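Cas13d (uncultured Ruminococcus sp, PDB 6IV9) processes its own CRISPR RNA and, guided by it, cleaves target RNA, with two HEPN domains governing both activities. Local coordinates at residues L64-N68 and S141-R145; G146-G150 and S793-L797; L149-L155 and L758-I762; I762-L766 and T781-L785. The protein carries 2 engineered substitutions. One frame throughout, in Å; residues are numbered along the deposited sequence.

Contact 1 of 4, residues L64-N68 and S141-R145. With nucleotides of chain B.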
# COMPACT_ATOMS: atom_id res chain seq x y z
N LEU A 64 26.37 3.17 -14.34
CA LEU A 64 26.59 4.30 -13.42
C LEU A 64 27.59 5.24 -14.07
O LEU A 64 28.54 4.76 -14.65
CB LEU A 64 27.06 3.76 -12.08
CG LEU A 64 26.07 2.80 -11.44
CD1 LEU A 64 26.67 2.12 -10.24
CD2 LEU A 64 24.78 3.51 -11.07
N VAL A 65 27.34 6.54 -13.98
CA VAL A 65 28.22 7.52 -14.66
C VAL A 65 28.86 8.46 -13.65
O VAL A 65 28.18 8.96 -12.78
CB VAL A 65 27.50 8.31 -15.76
CG1 VAL A 65 28.44 9.23 -16.49
CG2 VAL A 65 26.75 7.43 -16.74
N SER A 66 30.16 8.61 -13.79
CA SER A 66 30.95 9.62 -13.05
C SER A 66 31.54 10.58 -14.10
O SER A 66 31.32 10.39 -15.31
CB SER A 66 32.02 9.01 -12.23
OG SER A 66 33.15 8.79 -13.03
N GLU A 67 32.25 11.60 -13.66
CA GLU A 67 32.77 12.52 -14.69
C GLU A 67 33.73 11.76 -15.61
O GLU A 67 33.60 11.89 -16.79
CB GLU A 67 33.39 13.75 -14.03
CG GLU A 67 33.83 14.81 -15.02
CD GLU A 67 32.69 15.48 -15.76
OE1 GLU A 67 31.57 14.96 -15.69
OE2 GLU A 67 32.93 16.50 -16.42
N ASN A 68 34.62 10.94 -15.07
CA ASN A 68 35.62 10.34 -15.99
C ASN A 68 35.34 8.88 -16.34
O ASN A 68 35.89 8.42 -17.31
CB ASN A 68 37.03 10.58 -15.44
CG ASN A 68 37.35 12.06 -15.31
OD1 ASN A 68 37.52 12.57 -14.22
ND2 ASN A 68 37.40 12.76 -16.42
N SER A 141 26.85 19.64 -21.97
CA SER A 141 28.32 19.54 -21.86
C SER A 141 28.76 18.36 -21.00
O SER A 141 29.73 17.73 -21.34
CB SER A 141 28.90 20.82 -21.39
OG SER A 141 28.35 21.90 -22.11
N SER A 142 28.10 18.12 -19.88
CA SER A 142 28.54 17.07 -18.95
C SER A 142 28.21 15.66 -19.41
O SER A 142 27.12 15.43 -19.86
CB SER A 142 27.97 17.28 -17.58
OG SER A 142 28.40 16.28 -16.70
N PRO A 143 29.08 14.67 -19.14
CA PRO A 143 28.78 13.28 -19.38
C PRO A 143 27.65 12.87 -18.43
O PRO A 143 26.92 12.00 -18.73
CB PRO A 143 30.02 12.50 -18.94
CG PRO A 143 31.09 13.52 -18.77
CD PRO A 143 30.40 14.84 -18.58
N VAL A 144 27.58 13.55 -17.28
CA VAL A 144 26.61 13.19 -16.21
C VAL A 144 25.25 13.83 -16.45
O VAL A 144 25.14 15.02 -16.40
CB VAL A 144 27.15 13.52 -14.82
CG1 VAL A 144 26.15 13.19 -13.73
CG2 VAL A 144 28.47 12.82 -14.54
N ARG A 145 24.24 12.99 -16.60
CA ARG A 145 22.84 13.41 -16.80
C ARG A 145 22.35 14.16 -15.56
O ARG A 145 22.77 13.84 -14.48
CB ARG A 145 22.03 12.12 -16.95
CG ARG A 145 20.55 12.27 -17.26
CD ARG A 145 19.97 10.91 -17.55
NE ARG A 145 18.62 10.80 -17.05
CZ ARG A 145 17.89 9.71 -17.11
NH1 ARG A 145 18.31 8.64 -17.76
NH2 ARG A 145 16.72 9.69 -16.53
P C B 24 14.39 6.89 -11.76
OP1 C B 24 13.53 7.34 -10.66
OP2 C B 24 13.94 6.64 -13.10
O5' C B 24 15.51 8.03 -11.94
C5' C B 24 15.81 8.92 -10.87
C4' C B 24 16.91 9.87 -11.26
O4' C B 24 18.17 9.15 -11.37
C3' C B 24 16.74 10.50 -12.61
O3' C B 24 15.88 11.60 -12.47
C2' C B 24 18.17 10.92 -12.93
O2' C B 24 18.54 12.11 -12.25
C1' C B 24 18.93 9.70 -12.44
N1 C B 24 19.18 8.64 -13.45
C2 C B 24 20.36 8.72 -14.22
O2 C B 24 21.11 9.69 -14.06
N3 C B 24 20.60 7.76 -15.14
C4 C B 24 19.78 6.70 -15.25
N4 C B 24 20.09 5.73 -16.11
C5 C B 24 18.60 6.59 -14.45
C6 C B 24 18.33 7.58 -13.59
P U B 25 14.94 12.00 -13.67
OP1 U B 25 15.65 11.88 -14.97
OP2 U B 25 14.24 13.22 -13.30
O5' U B 25 13.92 10.81 -13.78
C5' U B 25 12.78 10.77 -12.91
C4' U B 25 11.54 11.25 -13.63
O4' U B 25 11.49 10.54 -14.87
C3' U B 25 10.23 10.84 -12.96
O3' U B 25 9.78 11.78 -12.03
C2' U B 25 9.24 10.77 -14.11
O2' U B 25 8.64 12.04 -14.30
C1' U B 25 10.15 10.53 -15.32
N1 U B 25 9.90 9.25 -15.98
C2 U B 25 8.75 9.19 -16.74
O2 U B 25 7.94 10.08 -16.77
N3 U B 25 8.58 8.02 -17.42
C4 U B 25 9.43 6.95 -17.46
O4 U B 25 9.14 5.97 -18.14
C5 U B 25 10.58 7.07 -16.63
C6 U B 25 10.76 8.19 -15.91
P G B 22 17.65 0.22 -20.47
OP1 G B 22 18.94 -0.25 -19.98
OP2 G B 22 16.42 -0.63 -20.42
O5' G B 22 17.19 1.63 -19.86
C5' G B 22 18.21 2.60 -19.59
C4' G B 22 17.65 3.87 -19.01
O4' G B 22 16.77 4.51 -19.97
C3' G B 22 16.77 3.68 -17.79
O3' G B 22 17.64 3.69 -16.65
C2' G B 22 15.94 4.95 -17.78
O2' G B 22 16.66 6.02 -17.19
C1' G B 22 15.78 5.23 -19.29
N9 G B 22 14.49 4.91 -19.90
C8 G B 22 14.09 3.70 -20.43
N7 G B 22 12.88 3.73 -20.90
C5 G B 22 12.47 5.04 -20.71
C6 G B 22 11.22 5.65 -20.98
O6 G B 22 10.26 5.19 -21.61
N1 G B 22 11.18 6.97 -20.52
C2 G B 22 12.22 7.62 -19.90
N2 G B 22 12.01 8.88 -19.55
N3 G B 22 13.37 7.03 -19.58
C4 G B 22 13.43 5.76 -20.04
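Glu-67 lays its carboxylate against the ring of Pro-143. OE1 comes 3.1 Å from Pro-143 CD and also lies close to CG. The two side chains cross at about a right angle. Glu-67 lies just past strand 60-65, an edge strand of a four-stranded antiparallel sheet near the N terminus. Pro-143 is the middle residue of an ST turn in the loop that leads on to helix 152-160. In that turn Ser-142 OG accepts from Val-144 N at 2.9 Å.

The bend of Glu-67 at chi2 (67°) folds its carboxylate back toward the loop. Asp-165 brings a second carboxylate near OE1, and two carboxylates this close would probably raise the pKa of one of them. The apolar part lies further in. Val-65 CG1 meets Val-144 CG2 at 4.1 Å, and the two valines slide past each other in opposite directions. Val-144 CG2 also rests on Ser-66 O. Arg-137, a residue of the magnesium site, donates to Pro-143 O and so ties the turn to that site.

Arg-145 leaves the turn on the far side and enters the RNA. One face of its guanidinium lies over the base of C24 of chain B, off-centre, with NH1 3.5 Å from C4. Its edge holds two in-plane acceptors. NH1 donates to O2' of G22 of chain B at 3.1 Å. NH2 reaches OP1 of U25 of chain B at 2.9 Å, nearly straight at 172°.

Contact 2 of 4, residues G146-G150 and S793-L797. With nucleotides of chain B.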
# COMPACT_ATOMS: atom_id res chain seq x y z
N GLY A 146 21.54 15.19 -15.74
CA GLY A 146 20.91 15.91 -14.61
C GLY A 146 19.48 15.40 -14.41
O GLY A 146 19.01 14.68 -15.26
N ASP A 147 18.83 15.72 -13.31
CA ASP A 147 17.43 15.29 -13.13
C ASP A 147 16.50 16.23 -13.91
O ASP A 147 16.89 17.35 -14.15
CB ASP A 147 17.06 15.10 -11.66
CG ASP A 147 17.07 16.41 -10.90
OD1 ASP A 147 17.87 17.27 -11.25
OD2 ASP A 147 16.28 16.54 -9.97
N MET A 148 15.30 15.78 -14.24
CA MET A 148 14.36 16.60 -15.04
C MET A 148 13.96 17.88 -14.30
O MET A 148 13.70 18.84 -14.94
CB MET A 148 13.11 15.80 -15.45
CG MET A 148 13.40 14.69 -16.44
SD MET A 148 14.10 15.23 -18.00
CE MET A 148 12.70 16.08 -18.71
N LEU A 149 13.83 17.83 -12.98
CA LEU A 149 13.44 19.01 -12.17
C LEU A 149 14.60 20.00 -12.03
O LEU A 149 14.35 21.13 -11.74
CB LEU A 149 13.03 18.52 -10.79
CG LEU A 149 11.55 18.48 -10.45
CD1 LEU A 149 10.64 18.56 -11.65
CD2 LEU A 149 11.24 17.29 -9.57
N GLY A 150 15.83 19.54 -12.20
CA GLY A 150 17.00 20.40 -12.00
C GLY A 150 17.34 20.57 -10.53
O GLY A 150 18.00 21.52 -10.21
N SER A 793 16.31 25.55 -14.85
CA SER A 793 16.48 24.40 -13.95
C SER A 793 15.53 23.27 -14.36
O SER A 793 15.97 22.16 -14.50
CB SER A 793 16.18 24.83 -12.56
OG SER A 793 17.34 25.29 -11.93
N ASN A 794 14.27 23.60 -14.60
CA ASN A 794 13.23 22.60 -14.93
C ASN A 794 13.28 22.25 -16.42
O ASN A 794 12.95 23.09 -17.21
CB ASN A 794 11.87 23.13 -14.52
CG ASN A 794 10.77 22.11 -14.68
OD1 ASN A 794 10.47 21.71 -15.78
ND2 ASN A 794 10.19 21.71 -13.58
N LEU A 795 13.73 21.05 -16.74
CA LEU A 795 13.82 20.54 -18.13
C LEU A 795 12.45 20.21 -18.71
O LEU A 795 12.33 20.27 -19.91
CB LEU A 795 14.76 19.34 -18.21
CG LEU A 795 16.13 19.53 -17.58
CD1 LEU A 795 17.05 18.38 -17.92
CD2 LEU A 795 16.74 20.85 -17.98
N PHE A 796 11.49 19.79 -17.89
CA PHE A 796 10.20 19.40 -18.49
C PHE A 796 9.60 20.60 -19.23
O PHE A 796 9.20 20.45 -20.35
CB PHE A 796 9.19 19.02 -17.41
CG PHE A 796 9.44 17.73 -16.68
CD1 PHE A 796 9.45 16.52 -17.34
CD2 PHE A 796 9.62 17.72 -15.31
CE1 PHE A 796 9.66 15.34 -16.67
CE2 PHE A 796 9.84 16.54 -14.64
CZ PHE A 796 9.85 15.35 -15.32
N LEU A 797 9.53 21.73 -18.56
CA LEU A 797 8.97 22.97 -19.15
C LEU A 797 9.88 23.56 -20.24
O LEU A 797 9.35 24.04 -21.21
CB LEU A 797 8.72 23.97 -18.02
CG LEU A 797 7.66 23.52 -17.02
CD1 LEU A 797 7.54 24.50 -15.88
CD2 LEU A 797 6.33 23.32 -17.70
P U B 25 14.94 12.00 -13.67
OP1 U B 25 15.65 11.88 -14.97
OP2 U B 25 14.24 13.22 -13.30
O5' U B 25 13.92 10.81 -13.78
C5' U B 25 12.78 10.77 -12.91
C4' U B 25 11.54 11.25 -13.63
O4' U B 25 11.49 10.54 -14.87
C3' U B 25 10.23 10.84 -12.96
O3' U B 25 9.78 11.78 -12.03
C2' U B 25 9.24 10.77 -14.11
O2' U B 25 8.64 12.04 -14.30
C1' U B 25 10.15 10.53 -15.32
N1 U B 25 9.90 9.25 -15.98
C2 U B 25 8.75 9.19 -16.74
O2 U B 25 7.94 10.08 -16.77
N3 U B 25 8.58 8.02 -17.42
C4 U B 25 9.43 6.95 -17.46
O4 U B 25 9.14 5.97 -18.14
C5 U B 25 10.58 7.07 -16.63
C6 U B 25 10.76 8.19 -15.91
P C B 24 14.39 6.89 -11.76
OP1 C B 24 13.53 7.34 -10.66
OP2 C B 24 13.94 6.64 -13.10
O5' C B 24 15.51 8.03 -11.94
C5' C B 24 15.81 8.92 -10.87
C4' C B 24 16.91 9.87 -11.26
O4' C B 24 18.17 9.15 -11.37
C3' C B 24 16.74 10.50 -12.61
O3' C B 24 15.88 11.60 -12.47
C2' C B 24 18.17 10.92 -12.93
O2' C B 24 18.54 12.11 -12.25
C1' C B 24 18.93 9.70 -12.44
N1 C B 24 19.18 8.64 -13.45
C2 C B 24 20.36 8.72 -14.22
O2 C B 24 21.11 9.69 -14.06
N3 C B 24 20.60 7.76 -15.14
C4 C B 24 19.78 6.70 -15.25
N4 C B 24 20.09 5.73 -16.11
C5 C B 24 18.60 6.59 -14.45
C6 C B 24 18.33 7.58 -13.59
P U B 4 9.04 15.29 -23.60
OP1 U B 4 9.16 16.77 -23.67
OP2 U B 4 8.53 14.51 -24.71
O5' U B 4 10.42 14.65 -23.20
C5' U B 4 11.23 15.25 -22.15
C4' U B 4 12.41 14.38 -21.83
O4' U B 4 11.97 13.10 -21.23
C3' U B 4 13.27 13.93 -23.02
O3' U B 4 14.21 14.92 -23.42
C2' U B 4 13.99 12.73 -22.42
O2' U B 4 14.98 13.10 -21.48
C1' U B 4 12.84 12.06 -21.66
N1 U B 4 12.10 11.13 -22.53
C2 U B 4 12.63 9.87 -22.71
O2 U B 4 13.69 9.52 -22.22
N3 U B 4 11.87 9.03 -23.49
C4 U B 4 10.71 9.33 -24.15
O4 U B 4 10.16 8.46 -24.83
C5 U B 4 10.22 10.65 -23.92
C6 U B 4 10.92 11.49 -23.15
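Met-148 lies across the ring of Phe-796 at about a right angle. Its CB sits over one face, 3.6 Å from the ring centroid and 24° off the normal, a CH-pi contact. Next along, CG passes the RNA backbone, 3.6 Å from OP2 of U25 of chain B. The bend at chi2 (-60°) sets SD oblique to the ring, a Met-aromatic contact. The bend at chi3 (-69°) then brings the tip CE back to Phe-796 CD1, and CE also lies 3.6 Å from C4' of U4 of chain B. The side chain thus lies between the Phe-796 ring and two nucleotides of the RNA, U25 and U4 of chain B.

The backbone of Met-148 is held at both polar atoms. Its N donates to OP2 of U25 of chain B at 2.9 Å in a nearly straight bond. Its O takes Leu-795 N at 2.9 Å, at the first turn of helix 795-799. Asn-794 is the N-cap of this helix, and its OD1 accepts from Leu-797 N. Leu-149 CD1 completes the setting of Phe-796, meeting the ring edge 3.7 Å from CE2. The next residue, Gly-150, brings its CA to 3.2 Å from Ser-793 O, a CA-H...O contact, with positive phi.

The loop before helix 152-160 is therefore pinned between RNA and helix 795-799. Helix 901-908 packs on Phe-796 through Ile-901 and Pro-902, and helix 777-788 packs on Leu-797.

Contact 3 of 4, residues L149-L155 and L758-I762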
# COMPACT_ATOMS: atom_id res chain seq x y z
N LEU A 149 13.83 17.83 -12.98
CA LEU A 149 13.44 19.01 -12.17
C LEU A 149 14.60 20.00 -12.03
O LEU A 149 14.35 21.13 -11.74
CB LEU A 149 13.03 18.52 -10.79
CG LEU A 149 11.55 18.48 -10.45
CD1 LEU A 149 10.64 18.56 -11.65
CD2 LEU A 149 11.24 17.29 -9.57
N GLY A 150 15.83 19.54 -12.20
CA GLY A 150 17.00 20.40 -12.00
C GLY A 150 17.34 20.57 -10.53
O GLY A 150 18.00 21.52 -10.21
N LEU A 151 16.89 19.66 -9.68
CA LEU A 151 17.15 19.76 -8.22
C LEU A 151 18.25 18.81 -7.76
O LEU A 151 18.45 18.71 -6.58
CB LEU A 151 15.84 19.48 -7.50
CG LEU A 151 14.75 20.50 -7.77
CD1 LEU A 151 13.44 20.04 -7.17
CD2 LEU A 151 15.15 21.85 -7.23
N LYS A 152 18.97 18.20 -8.68
CA LYS A 152 20.00 17.21 -8.29
C LYS A 152 21.03 17.84 -7.35
O LYS A 152 21.34 17.23 -6.37
CB LYS A 152 20.71 16.72 -9.55
CG LYS A 152 21.88 15.78 -9.36
CD LYS A 152 22.39 15.28 -10.69
CE LYS A 152 23.56 14.33 -10.61
NZ LYS A 152 24.77 14.98 -10.09
N SER A 153 21.53 19.03 -7.67
CA SER A 153 22.55 19.64 -6.79
C SER A 153 22.00 19.98 -5.41
O SER A 153 22.67 19.73 -4.44
CB SER A 153 23.16 20.82 -7.46
OG SER A 153 23.91 20.40 -8.58
N GLU A 154 20.82 20.57 -5.35
CA GLU A 154 20.21 20.91 -4.05
C GLU A 154 19.98 19.63 -3.25
O GLU A 154 20.23 19.63 -2.08
CB GLU A 154 18.87 21.59 -4.29
CG GLU A 154 18.94 23.09 -4.31
CD GLU A 154 20.02 23.73 -3.45
OE1 GLU A 154 19.84 23.77 -2.24
OE2 GLU A 154 21.02 24.17 -4.02
N LEU A 155 19.49 18.58 -3.90
CA LEU A 155 19.23 17.31 -3.20
C LEU A 155 20.53 16.70 -2.67
O LEU A 155 20.54 16.28 -1.56
CB LEU A 155 18.49 16.37 -4.15
CG LEU A 155 17.02 16.71 -4.32
CD1 LEU A 155 16.40 15.99 -5.50
CD2 LEU A 155 16.26 16.40 -3.05
N LEU A 758 12.51 23.09 -2.25
CA LEU A 758 13.84 22.93 -2.91
C LEU A 758 14.08 24.05 -3.92
O LEU A 758 15.12 24.64 -3.89
CB LEU A 758 13.90 21.56 -3.57
CG LEU A 758 13.94 20.39 -2.61
CD1 LEU A 758 13.40 19.13 -3.26
CD2 LEU A 758 15.34 20.18 -2.08
N TYR A 759 13.10 24.36 -4.74
CA TYR A 759 13.26 25.42 -5.76
C TYR A 759 13.50 26.78 -5.10
O TYR A 759 14.20 27.59 -5.63
CB TYR A 759 12.05 25.48 -6.67
CG TYR A 759 12.07 24.53 -7.83
CD1 TYR A 759 13.01 24.64 -8.83
CD2 TYR A 759 11.12 23.54 -7.95
CE1 TYR A 759 13.02 23.79 -9.92
CE2 TYR A 759 11.12 22.68 -9.02
CZ TYR A 759 12.07 22.80 -10.01
OH TYR A 759 12.05 21.95 -11.06
N LYS A 760 12.92 26.97 -3.92
CA LYS A 760 13.01 28.26 -3.20
C LYS A 760 14.47 28.57 -2.89
O LYS A 760 14.80 29.72 -2.81
CB LYS A 760 12.14 28.28 -1.95
CG LYS A 760 11.97 29.66 -1.35
CD LYS A 760 10.77 29.83 -0.48
CE LYS A 760 10.74 31.19 0.17
NZ LYS A 760 9.70 31.27 1.22
N GLU A 761 15.27 27.55 -2.66
CA GLU A 761 16.71 27.74 -2.34
C GLU A 761 17.50 28.16 -3.58
O GLU A 761 18.60 28.64 -3.40
CB GLU A 761 17.30 26.46 -1.75
CG GLU A 761 16.78 26.16 -0.37
CD GLU A 761 16.96 27.27 0.63
OE1 GLU A 761 18.05 27.85 0.66
OE2 GLU A 761 16.02 27.56 1.37
N ILE A 762 16.99 27.92 -4.78
CA ILE A 762 17.81 28.23 -5.98
C ILE A 762 17.15 29.24 -6.93
O ILE A 762 17.84 29.71 -7.81
CB ILE A 762 18.20 26.92 -6.69
CG1 ILE A 762 16.97 26.16 -7.16
CG2 ILE A 762 19.04 26.07 -5.76
CD1 ILE A 762 17.29 25.08 -8.15
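Tyr-759 OH donates to Leu-149 O across a short 2.5 Å. The hydroxyl lies in the carbonyl plane, on a lone pair. Asn-794 ND2 is hydrogen-bonded to Tyr-759 OH, so the hydroxyl is held by two partners.

Apolar contact centres on Leu-151. Its CD2 sits over one face of the Tyr-759 ring, 4.0 Å from the centroid and 15° off the normal, a CH-pi contact. The same methyl touches Leu-758 CB at 3.9 Å and Ile-762 CD1 at 4.0 Å. Leu-151 is the N-cap residue of helix 152-160. The start of that helix thus meets the C-terminal end of the long helix 713-760. One turn on, Leu-155 CD2 reaches Leu-758 CD1 at 4.0 Å.

Glu-154 brings a charged group to the contact and slides past Ile-762 in the opposite direction. Ile-762 CG1 stands between the backbone N and the carbonyl carbon (chi1 61°), while CG2 packs tightly on the glutamate, 3.2 Å from OE2. Lys-157 forms a salt bridge with that oxygen. Glu-154 OE1 faces Glu-761 CB, and the two carboxylates stay apart, with their OE1 atoms 5.3 Å from each other.

Contact 4 of 4, residues I762-L766 and T781-L785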
# COMPACT_ATOMS: atom_id res chain seq x y z
N ILE A 762 16.99 27.92 -4.78
CA ILE A 762 17.81 28.23 -5.98
C ILE A 762 17.15 29.24 -6.93
O ILE A 762 17.84 29.71 -7.81
CB ILE A 762 18.20 26.92 -6.69
CG1 ILE A 762 16.97 26.16 -7.16
CG2 ILE A 762 19.04 26.07 -5.76
CD1 ILE A 762 17.29 25.08 -8.15
N ILE A 763 15.87 29.53 -6.74
CA ILE A 763 15.19 30.52 -7.62
C ILE A 763 14.98 31.80 -6.81
O ILE A 763 14.15 31.83 -5.93
CB ILE A 763 13.85 29.97 -8.14
CG1 ILE A 763 13.97 28.55 -8.69
CG2 ILE A 763 13.24 30.91 -9.15
CD1 ILE A 763 14.72 28.47 -9.97
N PRO A 764 15.67 32.90 -7.16
CA PRO A 764 15.56 34.17 -6.45
C PRO A 764 14.13 34.72 -6.49
O PRO A 764 13.68 35.23 -5.54
CB PRO A 764 16.47 35.10 -7.27
CG PRO A 764 17.48 34.17 -7.86
CD PRO A 764 16.65 32.96 -8.23
N GLU A 765 13.43 34.45 -7.59
CA GLU A 765 12.05 34.95 -7.81
C GLU A 765 11.07 34.40 -6.77
O GLU A 765 10.02 35.00 -6.61
CB GLU A 765 11.61 34.61 -9.23
CG GLU A 765 12.26 35.47 -10.29
CD GLU A 765 13.66 35.06 -10.68
OE1 GLU A 765 14.13 34.04 -10.20
OE2 GLU A 765 14.28 35.78 -11.46
N LEU A 766 11.40 33.28 -6.12
CA LEU A 766 10.52 32.61 -5.14
C LEU A 766 10.89 33.08 -3.73
O LEU A 766 10.23 32.71 -2.81
CB LEU A 766 10.80 31.11 -5.25
CG LEU A 766 9.77 30.22 -5.93
CD1 LEU A 766 8.95 30.95 -6.97
CD2 LEU A 766 10.41 28.98 -6.51
N THR A 781 5.94 30.57 -11.92
CA THR A 781 7.31 31.12 -11.91
C THR A 781 8.21 30.34 -12.87
O THR A 781 8.92 30.97 -13.62
CB THR A 781 7.88 31.10 -10.50
OG1 THR A 781 7.00 31.85 -9.68
CG2 THR A 781 9.26 31.68 -10.43
N LEU A 782 8.16 29.02 -12.85
CA LEU A 782 9.02 28.22 -13.76
C LEU A 782 8.64 28.44 -15.22
O LEU A 782 9.52 28.44 -16.03
CB LEU A 782 8.96 26.75 -13.34
CG LEU A 782 9.54 26.47 -11.97
CD1 LEU A 782 9.39 25.01 -11.61
CD2 LEU A 782 10.99 26.88 -11.91
N CYS A 783 7.35 28.55 -15.53
CA CYS A 783 6.93 28.79 -16.93
C CYS A 783 7.44 30.15 -17.39
O CYS A 783 7.98 30.24 -18.46
CB CYS A 783 5.42 28.73 -17.09
SG CYS A 783 4.74 27.05 -17.01
N GLU A 784 7.32 31.16 -16.54
CA GLU A 784 7.77 32.53 -16.89
C GLU A 784 9.28 32.53 -17.16
O GLU A 784 9.69 33.16 -18.11
CB GLU A 784 7.49 33.47 -15.71
CG GLU A 784 6.05 33.88 -15.59
CD GLU A 784 5.72 34.66 -14.32
OE1 GLU A 784 4.58 35.07 -14.19
OE2 GLU A 784 6.60 34.83 -13.48
N LEU A 785 10.06 31.83 -16.33
CA LEU A 785 11.53 31.77 -16.50
C LEU A 785 11.87 31.09 -17.83
O LEU A 785 12.82 31.51 -18.44
CB LEU A 785 12.16 31.04 -15.32
CG LEU A 785 12.06 31.79 -14.00
CD1 LEU A 785 12.53 30.92 -12.85
CD2 LEU A 785 12.85 33.07 -14.05
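Thr-781 OG1 is hydrogen-bonded to the carbonyl oxygen of Ile-777, one turn back in its own helix, and Leu-766 CD1 packs on it at 3.5 Å. The hydroxyl thus meets the neighbouring segment with its polar need already met. Helices 713-760 and 777-788 and the link between them form a helix-loop-helix unit. Helix 713-760 ends, a 3-10 turn at 764-766 follows, and helix 777-788 comes back past that turn. Leu-766 N donates a hydrogen bond to Ile-763 O at 3.1 Å and closes the turn.

Between the two segments the contact is made by side chains, and it is largely apolar. Leu-766 CD1 lies against both branches of Thr-781, with CG2 also at 3.5 Å. The leucine torsions are unusual, chi1 at -106° and chi2 at 28°, and they swing CD1 onto the threonine. Thr-781 CG2 stands anti to the backbone N, and it also touches Glu-765 CB at 3.9 Å.

One turn further along the helix, Leu-785 takes up the other half of the contact. Its CD1 meets Ile-763 CG2 at 3.8 Å, and these two side chains slide past each other in opposite directions. Ile-763 CD1 reaches more loosely toward Leu-782 CD2. Leu-782 in turn packs on Tyr-759 of helix 713-760, so the turn and both helices share one core.

Glu-765 borders this core. Its chain bends at chi2 (80°), and OE2 forms a salt bridge with Arg-789. The carboxylate passes over Leu-785, with CD 4.0 Å from the leucine CD2.

From the N terminus, contact 1 closes first. It brings the loop at 141-145 back to the end of strand 60-65, around a region of strands and loops without helix. Contact 2 opens directly after it and spans some 640 residues to helix 795-799. Contact 3 starts from the same stretch and shares Leu-149 and Gly-150, but closes earlier, on helix 713-760. Contact 4 begins at Ile-762, where contact 3 ends, and is a short local contact nested inside the loop of contact 2. Contacts 2, 3 and 4 touch one another. Contacts 2 and 3 tie the loop before helix 152-160 to helices 795-799 and 713-760, and contact 4 adds helix 777-788 to them.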